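PDB 3PI7: NADH oxidoreductase from Mesorhizobium loti, which probably binds NADPH and acts as an NAD(P)H-dependent oxidoreductase, perhaps as a quinone reductase of the medium-chain dehydrogenase/reductase superfamily. Local coordinates for residues 97-102 with 127-132. Numbering follows the deposited sequence.
Sequences EPYAKS and EAAACI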
loop_
_atom_site.group_PDB
_atom_site.type_symbol
_atom_site.label_atom_id
_atom_site.label_comp_id
_atom_site.label_asym_id
_atom_site.label_seq_id
_atom_site.Cartn_x
_atom_site.Cartn_y
_atom_site.Cartn_z
ATOM N N GLU A 97 27.564 -5.051 31.201
ATOM C CA GLU A 97 28.120 -5.362 29.880
ATOM C C GLU A 97 29.121 -4.265 29.473
ATOM O O GLU A 97 28.918 -3.092 29.802
ATOM C CB GLU A 97 27.019 -5.536 28.845
ATOM C CG GLU A 97 26.235 -6.820 29.080
ATOM C CD GLU A 97 25.060 -7.093 28.161
ATOM O OE1 GLU A 97 24.939 -6.423 27.111
ATOM O OE2 GLU A 97 24.306 -8.047 28.457
ATOM N N PRO A 98 30.233 -4.646 28.814
ATOM C CA PRO A 98 31.273 -3.658 28.484
ATOM C C PRO A 98 30.790 -2.437 27.710
ATOM O O PRO A 98 31.259 -1.342 27.997
ATOM C CB PRO A 98 32.262 -4.464 27.649
ATOM C CG PRO A 98 32.103 -5.857 28.119
ATOM C CD PRO A 98 30.639 -6.013 28.413
ATOM N N TYR A 99 29.899 -2.599 26.737
ATOM C CA TYR A 99 29.385 -1.438 25.991
ATOM C C TYR A 99 28.799 -0.411 26.973
ATOM O O TYR A 99 29.121 0.776 26.881
ATOM C CB TYR A 99 28.304 -1.911 24.997
ATOM C CG TYR A 99 27.845 -0.949 23.920
ATOM C CD1 TYR A 99 28.327 0.350 23.857
ATOM C CD2 TYR A 99 26.923 -1.349 22.954
ATOM C CE1 TYR A 99 27.910 1.231 22.853
ATOM C CE2 TYR A 99 26.484 -0.476 21.967
ATOM C CZ TYR A 99 26.961 0.818 21.931
ATOM O OH TYR A 99 26.527 1.633 20.919
ATOM N N ALA A 100 27.945 -0.876 27.917
ATOM C CA ALA A 100 27.308 0.012 28.900
ATOM C C ALA A 100 28.372 0.620 29.818
ATOM O O ALA A 100 28.394 1.835 29.996
ATOM C CB ALA A 100 26.272 -0.760 29.711
ATOM N N LYS A 101 29.301 -0.203 30.347
ATOM C CA LYS A 101 30.339 0.305 31.262
ATOM C C LYS A 101 31.267 1.326 30.605
ATOM O O LYS A 101 31.636 2.311 31.258
ATOM C CB LYS A 101 31.174 -0.847 31.857
ATOM C CG LYS A 101 30.443 -1.676 32.903
ATOM C CD LYS A 101 30.062 -0.854 34.146
ATOM C CE LYS A 101 29.463 -1.708 35.242
ATOM N NZ LYS A 101 28.689 -0.884 36.205
ATOM N N SER A 102 31.591 1.150 29.322
ATOM C CA SER A 102 32.488 2.051 28.604
ATOM C C SER A 102 31.874 3.410 28.337
ATOM O O SER A 102 32.600 4.375 28.078
ATOM C CB SER A 102 32.925 1.425 27.278
ATOM O OG SER A 102 33.745 0.304 27.567
ATOM N N GLU A 127 19.182 1.725 26.200
ATOM C CA GLU A 127 20.161 0.701 25.784
ATOM C C GLU A 127 21.446 1.404 25.452
ATOM O O GLU A 127 21.398 2.510 24.893
ATOM C CB GLU A 127 19.655 -0.049 24.524
ATOM C CG GLU A 127 18.449 -0.912 24.813
ATOM C CD GLU A 127 18.693 -2.065 25.769
ATOM O OE1 GLU A 127 19.836 -2.569 25.825
ATOM O OE2 GLU A 127 17.765 -2.388 26.542
ATOM N N ALA A 128 22.608 0.787 25.760
ATOM C CA ALA A 128 23.895 1.397 25.375
ATOM C C ALA A 128 23.891 1.681 23.870
ATOM O O ALA A 128 24.316 2.765 23.410
ATOM C CB ALA A 128 25.043 0.473 25.748
ATOM N N ALA A 129 23.320 0.738 23.107
ATOM C CA ALA A 129 23.236 0.821 21.640
ATOM C C ALA A 129 22.342 1.943 21.160
ATOM O O ALA A 129 22.371 2.266 19.971
ATOM C CB ALA A 129 22.741 -0.509 21.081
ATOM N N ALA A 130 21.545 2.565 22.063
ATOM C CA ALA A 130 20.630 3.631 21.655
ATOM C C ALA A 130 21.198 5.005 22.036
ATOM O O ALA A 130 20.475 6.006 22.051
ATOM C CB ALA A 130 19.279 3.414 22.300
ATOM N N CYS A 131 22.501 5.038 22.372
ATOM C CA CYS A 131 23.183 6.261 22.763
ATOM C C CYS A 131 24.164 6.677 21.752
ATOM O O CYS A 131 24.830 5.839 21.157
ATOM C CB CYS A 131 23.862 6.087 24.112
ATOM S SG CYS A 131 22.707 5.775 25.455
ATOM N N ILE A 132 24.303 7.984 21.585
ATOM C CA ILE A 132 25.311 8.507 20.670
ATOM C C ILE A 132 26.220 9.395 21.479
ATOM O O ILE A 132 25.790 10.491 21.853
ATOM C CB ILE A 132 24.692 9.283 19.471
ATOM C CG1 ILE A 132 23.732 8.421 18.628
ATOM C CG2 ILE A 132 25.779 9.969 18.634
ATOM C CD1 ILE A 132 22.938 9.229 17.578
HETATM O O HOH W 1 26.947 4.103 21.198
#
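Y99 lays one face of its ring on the methyl group of A128, which makes a CH-pi contact with CB 3.7 Å from the ring centroid and 15° off the ring normal. The methyl is displaced toward the rim on the CG side, where Y99 CG and A128 CB come to 3.6 Å. Farther along the ring the backbone takes over: Y99 CE2 lies 3.5 Å from A129 CA, which approaches obliquely, and the A129 methyl adds a looser apolar touch on the same ring atom. With CG anti to the backbone N (chi1 -167°), the ring reaches out from the first turn of helix 98-103 and across the short 3-10 segment 128-129. A water at the ring edge, in its plane, sits a short 2.5 Å from Y99 OH and donates a 2.7 Å hydrogen bond to C131 O, so it bridges the phenol and strand 131-133. On the same side of the ring as the A128 methyl, past the root of the tyrosine side chain, A100 CB comes to 4.3 Å from A128 CB, and A100 also rests on V52.

Both segments belong to the GroES-like domain, which this protein combines with a Rossmann-type nucleotide-binding domain as in the medium-chain dehydrogenase/reductase superfamily; the helix follows strand 86-94 and the 3-10 segment joins strands 123-127 and 131-133. The helix begins after E97 at the N-cap position, and K101 N bonds back to E97 O. Across the contact, A130 N to E127 O at 2.8 Å and C131 N to A128 O are two i to i+3 bonds that shape the turn presenting the A128 methyl to the tyrosine face. L103, the last residue of helix 98-103, packs against both A128 and C131, while the E127 carboxylate is held by S50 and Q51. A129 O accepts a hydrogen bond from R301 of helix 298-313.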